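Histidinol-phosphate aminotransferase (Clostridium acetobutylicum, PDB 3FTB) probably transfers amino groups with pyridoxal 5'-phosphate as cofactor, consistent with the histidinol-phosphate aminotransferase step of histidine biosynthesis. Local coordinates at residues Glu275-Arg278 with Phe279-Leu283; Ile341-Glu344 with Lys345-Thr348; Val322-Arg325 with Cys326-Ile330; Asn306-Gly309 with Glu310-Tyr313. One frame throughout, in Å; residues are numbered along the deposited sequence.

Interaction 1. Residues Glu275-Arg278 with Phe279-Leu283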
loop_
_atom_site.group_PDB
_atom_site.type_symbol
_atom_site.label_atom_id
_atom_site.label_comp_id
_atom_site.label_asym_id
_atom_site.label_seq_id
_atom_site.Cartn_x
_atom_site.Cartn_y
_atom_site.Cartn_z
ATOM N N GLU A 275 4.137 22.688 -25.982
ATOM C CA GLU A 275 5.165 21.695 -26.255
ATOM C C GLU A 275 4.636 20.493 -27.043
ATOM O O GLU A 275 5.262 20.057 -28.015
ATOM C CB GLU A 275 5.864 21.263 -24.959
ATOM C CG GLU A 275 7.153 20.487 -25.183
ATOM C CD GLU A 275 8.093 21.163 -26.183
ATOM O OE1 GLU A 275 8.010 22.400 -26.329
ATOM O OE2 GLU A 275 8.917 20.460 -26.817
ATOM N N ARG A 276 3.480 19.967 -26.652
ATOM C CA ARG A 276 2.932 18.819 -27.369
ATOM C C ARG A 276 2.756 19.165 -28.837
ATOM O O ARG A 276 3.067 18.364 -29.709
ATOM C CB ARG A 276 1.600 18.341 -26.780
ATOM C CG ARG A 276 1.016 17.118 -27.502
ATOM C CD ARG A 276 -0.279 16.621 -26.865
ATOM N NE ARG A 276 -1.192 17.719 -26.553
ATOM C CZ ARG A 276 -1.765 17.905 -25.365
ATOM N NH1 ARG A 276 -1.545 17.044 -24.379
ATOM N NH2 ARG A 276 -2.563 18.948 -25.163
ATOM N N LYS A 277 2.258 20.370 -29.098
ATOM C CA LYS A 277 1.993 20.820 -30.461
ATOM C C LYS A 277 3.273 20.931 -31.285
ATOM O O LYS A 277 3.299 20.543 -32.452
ATOM C CB LYS A 277 1.246 22.161 -30.454
ATOM C CG LYS A 277 0.679 22.569 -31.803
ATOM C CD LYS A 277 -0.098 23.872 -31.702
ATOM C CE LYS A 277 -0.473 24.397 -33.083
ATOM N NZ LYS A 277 0.729 24.731 -33.903
ATOM N N ARG A 278 4.330 21.454 -30.670
ATOM C CA ARG A 278 5.613 21.610 -31.347
ATOM C C ARG A 278 6.284 20.259 -31.553
ATOM O O ARG A 278 6.693 19.913 -32.659
ATOM C CB ARG A 278 6.543 22.520 -30.537
ATOM C CG ARG A 278 7.804 22.943 -31.281
ATOM C CD ARG A 278 8.828 23.560 -30.340
ATOM N NE ARG A 278 9.424 22.560 -29.459
ATOM C CZ ARG A 278 10.677 22.125 -29.555
ATOM N NH1 ARG A 278 11.475 22.606 -30.495
ATOM N NH2 ARG A 278 11.137 21.210 -28.707
ATOM N N PHE A 279 6.403 19.506 -30.466
ATOM C CA PHE A 279 7.023 18.189 -30.496
ATOM C C PHE A 279 6.534 17.381 -31.708
ATOM O O PHE A 279 7.331 16.790 -32.447
ATOM C CB PHE A 279 6.734 17.444 -29.178
ATOM C CG PHE A 279 7.591 16.229 -28.968
ATOM C CD1 PHE A 279 8.972 16.344 -28.870
ATOM C CD2 PHE A 279 7.025 14.971 -28.882
ATOM C CE1 PHE A 279 9.757 15.236 -28.680
ATOM C CE2 PHE A 279 7.813 13.856 -28.698
ATOM C CZ PHE A 279 9.185 13.993 -28.598
ATOM N N ILE A 280 5.223 17.381 -31.920
ATOM C CA ILE A 280 4.621 16.600 -32.992
ATOM C C ILE A 280 4.965 17.147 -34.384
ATOM O O ILE A 280 4.997 16.393 -35.363
ATOM C CB ILE A 280 3.088 16.512 -32.832
ATOM C CG1 ILE A 280 2.693 15.349 -31.907
ATOM C CG2 ILE A 280 2.420 16.335 -34.189
ATOM C CD1 ILE A 280 3.422 15.305 -30.567
ATOM N N GLU A 281 5.219 18.450 -34.482
ATOM C CA GLU A 281 5.586 19.038 -35.775
ATOM C C GLU A 281 7.024 18.689 -36.092
ATOM O O GLU A 281 7.355 18.348 -37.228
ATOM C CB GLU A 281 5.368 20.554 -35.792
ATOM C CG GLU A 281 3.897 20.947 -35.962
ATOM C CD GLU A 281 3.606 22.372 -35.530
ATOM O OE1 GLU A 281 4.392 22.910 -34.719
ATOM O OE2 GLU A 281 2.592 22.950 -35.994
ATOM N N GLU A 282 7.875 18.755 -35.074
ATOM C CA GLU A 282 9.254 18.314 -35.217
ATOM C C GLU A 282 9.364 16.818 -35.562
ATOM O O GLU A 282 10.186 16.435 -36.401
ATOM C CB GLU A 282 10.034 18.641 -33.949
ATOM C CG GLU A 282 10.001 20.112 -33.609
ATOM C CD GLU A 282 10.417 20.961 -34.783
ATOM O OE1 GLU A 282 9.586 21.765 -35.256
ATOM O OE2 GLU A 282 11.567 20.806 -35.248
ATOM N N LEU A 283 8.548 15.976 -34.924
ATOM C CA LEU A 283 8.573 14.537 -35.203
ATOM C C LEU A 283 8.117 14.282 -36.629
ATOM O O LEU A 283 8.566 13.337 -37.280
ATOM C CB LEU A 283 7.680 13.741 -34.235
ATOM C CG LEU A 283 8.183 13.285 -32.858
ATOM C CD1 LEU A 283 7.098 12.464 -32.202
ATOM C CD2 LEU A 283 9.478 12.473 -32.933
#

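Interaction 2. Residues Ile341-Glu344 with Lys345-Thr348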
loop_
_atom_site.group_PDB
_atom_site.type_symbol
_atom_site.label_atom_id
_atom_site.label_comp_id
_atom_site.label_asym_id
_atom_site.label_seq_id
_atom_site.Cartn_x
_atom_site.Cartn_y
_atom_site.Cartn_z
ATOM N N ILE A 341 6.598 13.034 -23.848
ATOM C CA ILE A 341 6.676 14.445 -24.187
ATOM C C ILE A 341 7.024 15.182 -22.905
ATOM O O ILE A 341 6.231 15.199 -21.966
ATOM C CB ILE A 341 5.344 14.972 -24.800
ATOM C CG1 ILE A 341 5.020 14.203 -26.082
ATOM C CG2 ILE A 341 5.425 16.474 -25.089
ATOM C CD1 ILE A 341 3.805 14.708 -26.809
ATOM N N LYS A 342 8.229 15.747 -22.864
ATOM C CA LYS A 342 8.726 16.450 -21.689
ATOM C C LYS A 342 8.774 17.936 -21.971
ATOM O O LYS A 342 8.012 18.446 -22.791
ATOM C CB LYS A 342 10.127 15.952 -21.335
ATOM C CG LYS A 342 10.201 14.446 -21.229
ATOM C CD LYS A 342 11.611 13.955 -21.014
ATOM C CE LYS A 342 11.619 12.461 -20.742
ATOM N NZ LYS A 342 11.074 12.149 -19.396
ATOM N N ASP A 343 9.687 18.623 -21.290
ATOM C CA ASP A 343 9.934 20.039 -21.527
ATOM C C ASP A 343 10.758 20.266 -22.811
ATOM O O ASP A 343 11.499 19.387 -23.261
ATOM C CB ASP A 343 10.653 20.639 -20.324
ATOM C CG ASP A 343 11.907 19.865 -19.948
ATOM O OD1 ASP A 343 13.019 20.381 -20.182
ATOM O OD2 ASP A 343 11.788 18.738 -19.423
ATOM N N GLU A 344 10.616 21.455 -23.390
ATOM C CA GLU A 344 11.267 21.814 -24.649
ATOM C C GLU A 344 12.766 21.477 -24.715
ATOM O O GLU A 344 13.263 20.998 -25.737
ATOM C CB GLU A 344 11.022 23.305 -24.939
ATOM C CG GLU A 344 11.472 23.783 -26.328
ATOM C CD GLU A 344 10.563 24.873 -26.906
ATOM O OE1 GLU A 344 9.494 25.140 -26.316
ATOM O OE2 GLU A 344 10.905 25.459 -27.955
ATOM N N LYS A 345 13.486 21.724 -23.629
ATOM C CA LYS A 345 14.933 21.508 -23.619
ATOM C C LYS A 345 15.325 20.038 -23.806
ATOM O O LYS A 345 16.154 19.712 -24.655
ATOM C CB LYS A 345 15.542 22.041 -22.325
ATOM C CG LYS A 345 17.032 22.328 -22.412
ATOM C CD LYS A 345 17.615 22.640 -21.039
ATOM C CE LYS A 345 18.857 23.517 -21.137
ATOM N NZ LYS A 345 18.496 24.937 -21.436
ATOM N N LYS A 346 14.740 19.156 -23.000
ATOM C CA LYS A 346 14.967 17.718 -23.151
ATOM C C LYS A 346 14.473 17.199 -24.505
ATOM O O LYS A 346 15.089 16.317 -25.112
ATOM C CB LYS A 346 14.297 16.935 -22.010
ATOM C CG LYS A 346 14.915 17.182 -20.634
ATOM C CD LYS A 346 14.547 16.078 -19.648
ATOM C CE LYS A 346 14.934 16.443 -18.231
ATOM N NZ LYS A 346 14.200 17.659 -17.791
ATOM N N ASN A 347 13.354 17.759 -24.965
ATOM C CA ASN A 347 12.727 17.375 -26.221
ATOM C C ASN A 347 13.576 17.727 -27.446
ATOM O O ASN A 347 13.690 16.943 -28.390
ATOM C CB ASN A 347 11.344 18.030 -26.331
ATOM C CG ASN A 347 10.265 17.253 -25.590
ATOM O OD1 ASN A 347 10.533 16.208 -24.984
ATOM N ND2 ASN A 347 9.037 17.754 -25.646
ATOM N N THR A 348 14.162 18.918 -27.438
ATOM C CA THR A 348 15.009 19.329 -28.544
ATOM C C THR A 348 16.256 18.449 -28.577
ATOM O O THR A 348 16.732 18.060 -29.638
ATOM C CB THR A 348 15.396 20.811 -28.430
ATOM O OG1 THR A 348 14.218 21.625 -28.529
ATOM C CG2 THR A 348 16.375 21.194 -29.536
HETATM O O HOH W 1 12.874 23.254 -21.067
#

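Interaction 3. Residues Val322-Arg325 with Cys326-Ile330. With PO4 (phosphate ion), chain F.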
loop_
_atom_site.group_PDB
_atom_site.type_symbol
_atom_site.label_atom_id
_atom_site.label_comp_id
_atom_site.label_asym_id
_atom_site.label_seq_id
_atom_site.Cartn_x
_atom_site.Cartn_y
_atom_site.Cartn_z
ATOM N N VAL A 322 16.298 6.482 -23.711
ATOM C CA VAL A 322 15.456 5.299 -23.725
ATOM C C VAL A 322 14.139 5.642 -24.398
ATOM O O VAL A 322 13.566 6.691 -24.127
ATOM C CB VAL A 322 15.175 4.792 -22.301
ATOM C CG1 VAL A 322 14.458 3.439 -22.355
ATOM C CG2 VAL A 322 16.473 4.688 -21.512
ATOM N N ILE A 323 13.674 4.770 -25.289
ATOM C CA ILE A 323 12.314 4.888 -25.818
ATOM C C ILE A 323 11.493 3.659 -25.443
ATOM O O ILE A 323 11.973 2.747 -24.762
ATOM C CB ILE A 323 12.277 5.054 -27.357
ATOM C CG1 ILE A 323 12.734 3.764 -28.056
ATOM C CG2 ILE A 323 13.113 6.257 -27.784
ATOM C CD1 ILE A 323 12.058 3.503 -29.397
ATOM N N ARG A 324 10.248 3.634 -25.896
ATOM C CA ARG A 324 9.385 2.495 -25.616
ATOM C C ARG A 324 9.074 1.735 -26.890
ATOM O O ARG A 324 8.342 2.213 -27.759
ATOM C CB ARG A 324 8.089 2.931 -24.927
ATOM C CG ARG A 324 7.244 1.776 -24.409
ATOM C CD ARG A 324 7.918 1.083 -23.232
ATOM N NE ARG A 324 6.952 0.380 -22.395
ATOM C CZ ARG A 324 6.292 -0.707 -22.776
ATOM N NH1 ARG A 324 6.493 -1.210 -23.985
ATOM N NH2 ARG A 324 5.425 -1.288 -21.954
ATOM N N ARG A 325 9.659 0.551 -26.994
ATOM C CA ARG A 325 9.344 -0.359 -28.072
ATOM C C ARG A 325 7.965 -0.920 -27.801
ATOM O O ARG A 325 7.695 -1.426 -26.724
ATOM C CB ARG A 325 10.376 -1.475 -28.122
ATOM C CG ARG A 325 11.771 -0.965 -28.423
ATOM C CD ARG A 325 12.793 -2.017 -28.117
ATOM N NE ARG A 325 12.444 -3.282 -28.745
ATOM C CZ ARG A 325 13.103 -4.413 -28.532
ATOM N NH1 ARG A 325 14.137 -4.424 -27.702
ATOM N NH2 ARG A 325 12.727 -5.529 -29.142
ATOM N N CYS A 326 7.086 -0.814 -28.780
ATOM C CA CYS A 326 5.706 -1.207 -28.587
ATOM C C CYS A 326 5.460 -2.653 -28.981
ATOM O O CYS A 326 4.323 -3.041 -29.243
ATOM C CB CYS A 326 4.788 -0.256 -29.355
ATOM S SG CYS A 326 4.782 1.372 -28.571
ATOM N N CYS A 327 6.531 -3.442 -29.004
ATOM C CA CYS A 327 6.460 -4.851 -29.390
ATOM C C CYS A 327 5.406 -5.623 -28.600
ATOM O O CYS A 327 4.587 -6.340 -29.186
ATOM C CB CYS A 327 7.827 -5.530 -29.219
ATOM S SG CYS A 327 9.074 -5.017 -30.411
ATOM N N ASN A 328 5.432 -5.467 -27.276
ATOM C CA ASN A 328 4.600 -6.258 -26.368
ATOM C C ASN A 328 3.181 -5.703 -26.110
ATOM O O ASN A 328 2.491 -6.150 -25.180
ATOM C CB ASN A 328 5.340 -6.471 -25.047
ATOM C CG ASN A 328 5.775 -5.168 -24.415
ATOM O OD1 ASN A 328 5.922 -4.155 -25.099
ATOM N ND2 ASN A 328 5.978 -5.182 -23.101
ATOM N N PHE A 329 2.761 -4.730 -26.921
ATOM C CA PHE A 329 1.366 -4.294 -26.953
ATOM C C PHE A 329 0.594 -5.148 -27.962
ATOM O O PHE A 329 1.092 -5.427 -29.058
ATOM C CB PHE A 329 1.259 -2.829 -27.376
ATOM C CG PHE A 329 1.618 -1.846 -26.298
ATOM C CD1 PHE A 329 0.702 -1.509 -25.316
ATOM C CD2 PHE A 329 2.866 -1.237 -26.285
ATOM C CE1 PHE A 329 1.027 -0.584 -24.339
ATOM C CE2 PHE A 329 3.196 -0.311 -25.305
ATOM C CZ PHE A 329 2.287 0.011 -24.340
ATOM N N ILE A 330 -0.621 -5.547 -27.599
ATOM C CA ILE A 330 -1.454 -6.357 -28.482
ATOM C C ILE A 330 -2.033 -5.534 -29.628
ATOM O O ILE A 330 -2.881 -4.662 -29.425
ATOM C CB ILE A 330 -2.577 -7.099 -27.714
ATOM C CG1 ILE A 330 -2.001 -8.353 -27.055
ATOM C CG2 ILE A 330 -3.703 -7.491 -28.659
ATOM C CD1 ILE A 330 -3.034 -9.215 -26.399
HETATM P P PO4 F . 3.926 1.726 -19.700
HETATM O O1 PO4 F . 3.865 1.521 -18.202
HETATM O O2 PO4 F . 3.333 0.526 -20.403
HETATM O O3 PO4 F . 3.140 2.963 -20.061
HETATM O O4 PO4 F . 5.368 1.907 -20.122
#

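Interaction 4. Residues Asn306-Gly309 with Glu310-Tyr313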
loop_
_atom_site.group_PDB
_atom_site.type_symbol
_atom_site.label_atom_id
_atom_site.label_comp_id
_atom_site.label_asym_id
_atom_site.label_seq_id
_atom_site.Cartn_x
_atom_site.Cartn_y
_atom_site.Cartn_z
ATOM N N ASN A 306 11.812 1.765 -42.535
ATOM C CA ASN A 306 13.220 1.510 -42.840
ATOM C C ASN A 306 14.084 1.422 -41.593
ATOM O O ASN A 306 15.279 1.732 -41.633
ATOM C CB ASN A 306 13.783 2.586 -43.767
ATOM C CG ASN A 306 13.216 2.501 -45.158
ATOM O OD1 ASN A 306 13.129 3.503 -45.867
ATOM N ND2 ASN A 306 12.818 1.298 -45.562
ATOM N N ILE A 307 13.465 0.999 -40.494
ATOM C CA ILE A 307 14.132 0.888 -39.206
ATOM C C ILE A 307 13.150 0.322 -38.187
ATOM O O ILE A 307 11.972 0.690 -38.171
ATOM C CB ILE A 307 14.685 2.255 -38.720
ATOM C CG1 ILE A 307 15.463 2.095 -37.411
ATOM C CG2 ILE A 307 13.566 3.278 -38.581
ATOM C CD1 ILE A 307 16.346 3.279 -37.100
ATOM N N SER A 308 13.643 -0.587 -37.353
ATOM C CA SER A 308 12.837 -1.218 -36.319
ATOM C C SER A 308 12.951 -0.473 -34.998
ATOM O O SER A 308 13.948 0.197 -34.738
ATOM C CB SER A 308 13.268 -2.672 -36.129
ATOM O OG SER A 308 14.677 -2.768 -36.042
ATOM N N GLY A 309 11.920 -0.588 -34.165
ATOM C CA GLY A 309 11.930 0.028 -32.854
ATOM C C GLY A 309 13.065 -0.492 -31.989
ATOM O O GLY A 309 13.557 0.214 -31.103
ATOM N N GLU A 310 13.473 -1.736 -32.232
ATOM C CA GLU A 310 14.614 -2.296 -31.522
ATOM C C GLU A 310 15.888 -1.679 -32.055
ATOM O O GLU A 310 16.791 -1.375 -31.295
ATOM C CB GLU A 310 14.687 -3.823 -31.638
ATOM C CG GLU A 310 15.726 -4.428 -30.681
ATOM C CD GLU A 310 15.864 -5.940 -30.783
ATOM O OE1 GLU A 310 15.856 -6.474 -31.913
ATOM O OE2 GLU A 310 16.008 -6.591 -29.725
ATOM N N LYS A 311 15.954 -1.487 -33.367
ATOM C CA LYS A 311 17.132 -0.882 -33.972
ATOM C C LYS A 311 17.207 0.577 -33.544
ATOM O O LYS A 311 18.252 1.053 -33.090
ATOM C CB LYS A 311 17.116 -1.029 -35.501
ATOM C CG LYS A 311 18.382 -0.528 -36.187
ATOM C CD LYS A 311 18.872 -1.474 -37.286
ATOM C CE LYS A 311 17.781 -1.834 -38.291
ATOM N NZ LYS A 311 17.034 -3.080 -37.933
ATOM N N LEU A 312 16.086 1.280 -33.662
ATOM C CA LEU A 312 16.021 2.647 -33.163
ATOM C C LEU A 312 16.350 2.684 -31.668
ATOM O O LEU A 312 17.209 3.460 -31.249
ATOM C CB LEU A 312 14.656 3.277 -33.437
ATOM C CG LEU A 312 14.478 4.648 -32.781
ATOM C CD1 LEU A 312 15.585 5.618 -33.223
ATOM C CD2 LEU A 312 13.088 5.203 -33.069
ATOM N N TYR A 313 15.678 1.843 -30.874
ATOM C CA TYR A 313 15.935 1.739 -29.431
ATOM C C TYR A 313 17.420 1.534 -29.104
ATOM O O TYR A 313 17.996 2.266 -28.287
ATOM C CB TYR A 313 15.108 0.594 -28.814
ATOM C CG TYR A 313 15.354 0.358 -27.333
ATOM C CD1 TYR A 313 14.538 0.939 -26.375
ATOM C CD2 TYR A 313 16.399 -0.454 -26.892
ATOM C CE1 TYR A 313 14.756 0.732 -25.025
ATOM C CE2 TYR A 313 16.620 -0.668 -25.537
ATOM C CZ TYR A 313 15.795 -0.069 -24.613
ATOM O OH TYR A 313 16.000 -0.268 -23.268
#

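Interaction 1. Residues Glu275-Arg278 with Phe279-Leu283
Four successive backbone bonds carry the chain from Glu275-Arg278 into Phe279-Leu283, and their quality varies. Phe279 N donates to Glu275 O at 2.8 Å and Glu282 N to Arg278 O at 2.9 Å, the second bond nearly straight, with 170° at the hydrogen. Ile280 N to Arg276 O is longer, at 3.2 Å. Glu281 N is held only weakly, shared between Lys277 O and Arg278 O, so the i to i+4 ladder slackens at this one rung.

Of the charged pairs, Lys277 and Glu281 make a weak i to i+4 salt bridge, with NZ of the lysine 3.3 Å from OE2 of the glutamate. The lysine chain runs extended and bends only at its last torsion (chi4 -63°), which turns its ammonium toward the glutamate. A firmer pair lies one turn apart: Arg278 NH2 donates to the syn lone pair of Glu275 OE2 at 3.0 Å, with that oxygen only 1° out of the guanidinium plane, while NE adds weaker bonds to both oxygens. Glu282 CG lies over one face of that guanidinium.

The methyl CD1 of Ile280 closely approaches a carbonyl oxygen, 3.2 Å from Arg276 O. In an apolar contact, Leu283 CG sits 4.2 Å above one face of the Phe279 ring, offset toward its rim.

The contact is a single stretch of helix 262-285. Arg278 and Phe279 border Asn347 of helix 344-359, Arg276 NH1 donates to Ala297 O, and Phe279, Ile280 and Leu283 pack on Val300 of strand 299-304, with Ile280 and Leu283 also on Val292 of strand 289-293.

Interaction 2. Residues Ile341-Glu344 with Lys345-Thr348
Asn347 reaches back over the start of its own helix, and its amide oxygen OD1 accepts from Lys342 N at 3.2 Å. The donor is tilted from the amide's carbonyl plane, and the C=O...N angle of 107° shows it approaching from the flank. With CG beside its own backbone N, the amide is turned toward the incoming loop; Tyr31 OH also bonds OD1, and Glu275 OE2 takes ND2, so this buried group is gripped on both its polar atoms.

Asp343 folds differently. Its CG lies between the backbone N and the carbonyl carbon (chi1 53°), a rotamer that swings the carboxylate over the first turn. There Lys346 NZ forms a salt bridge to OD2 at 3.1 Å, on the syn side and 19° out of the carboxylate plane. The lysine chain is extended until its last torsion, which bends the ammonium to the acid. OD1 meets a water at 3.0 Å that in turn accepts from Lys345 N, so the carboxylate serves this helix-start amide through water.

The Glu344 and Thr348 side chains run alongside each other in the same direction. Glu344 O receives both Thr348 N, at 2.8 Å, and Thr348 OG1, at 3.0 Å, the two arriving from opposite faces of its carbonyl plane. Lys342 CD and Lys346 CD touch at 3.9 Å, and Lys342 also makes a cation-pi contact with Tyr31.

Asp343 O bonds Asn347 N in the regular helical manner. Asp343 is thus the N-cap of helix 344-359, its carboxylate linked to Lys345 N through water, where the loop after strand 336-340 enters the helix.

Interaction 3. Residues Val322-Arg325 with Cys326-Ile330
Arg324 reaches the turn with its guanidinium sloping across Phe329, the two planes 27° apart and the side chains crossing at a slant. NH1 of Arg324 lies 3.7 Å from Phe329 CE2, and that carbon sits over one face of the guanidinium, whereas the arginine nitrogen meets the phenyl ring neither squarely on its face nor at its edge. Asn328 comes to the rim instead: the two side chains cross at about a right angle, with guanidinium and amide planes 38° apart. Here Arg324 NH1 donates to Asn328 OD1 at 3.2 Å, in the carbonyl plane and on a lone pair, and adds a weak bond to Arg325 O. Asn328 can offer this oxygen because its CG stands between N and the carbonyl carbon (chi1 55°), which turns the amide back toward the strand.

The other guanidinium, of Arg325, meets Cys327 SG at its edge, with NH2 of the arginine 3.9 Å from the sulfur. A type I turn from Cys326 to Phe329, closed by Phe329 N to Cys326 O at 3.3 Å, brings Asn328 and Phe329 round to Arg324.

At the edge of the Arg324 guanidinium, O4 of a phosphate ion, probably from the crystallisation liquor, lies near its plane: NE bonds O4 at 3.2 Å and NH2 bonds O2 weakly. Arg338 NH2 also donates to the ion, consistent with a site favouring an anionic group, though this ion does not establish the natural ligand.

Interaction 4. Residues Asn306-Gly309 with Glu310-Tyr313
Ser308 ends the loop after strand 299-304 in an extended conformation, and from Gly309 onward the backbone turns helical, which makes Ser308 the N-cap of helix 309-317. Its carbonyl opens the helical ladder: Leu312 N donates to Ser308 O at 2.6 Å, almost perfectly straight with 178° at the hydrogen. Gly309 O is the next acceptor along, for Tyr313 N, but its modelled place is less sure. Gly309 itself bonds through its backbone to Asp334, whose carboxylate also accepts a weak bond from Glu310 N.

The side chain of Ser308 completes the cap. OG takes the position between the backbone N and the carbonyl carbon (chi1 47°), leaning over the first turn, where it accepts from Lys311 N at 3.2 Å. The bond is bent, at 142°, yet it supplies an acceptor to an amide in the first turn of the helix. Lys311 also curls its own chain back, with bends at its second, third and fourth torsions, and delivers its ammonium to the same hydroxyl oxygen. OG is therefore gripped by two donors of one residue. By contrast, Ser308 N is buried without a partner.

Just ahead of the cap, Ile307 lays its CG1-CD1 branch along the helix start. CD1 of Ile307 packs on Leu312 CB at 4.0 Å, and both residues lean on Phe288, while Ile307 also touches Leu361, the last residue of the chain. The lysine's curled chain ends beside the cap, the ammonium NZ of Lys311 standing 3.0 Å from Ser308 OG.

Interactions 1 and 2, with centres 10 Å apart, join helix 262-285 to the start of helix 344-359: Glu275 OE2 and Asn347 ND2 are 3.0 Å apart, Arg278 NH2 and Thr348 OG1 3.1 Å, both probable hydrogen bonds. Interactions 3 and 4 form a second pair, centres 11 Å apart, where Arg325 of the strand lies against helix 309-317; Arg325 NH2 and Glu310 OE2 make a long, weak ion pair at 3.5 Å, and Arg325 CD packs on Tyr313 CB at 3.6 Å. The two pairs do not touch. Interaction 3 alone meets the phosphate ion; the centres of interactions 1 and 2 both lie about 21 Å from its own, with nearest atoms about 9 and 7 Å apart.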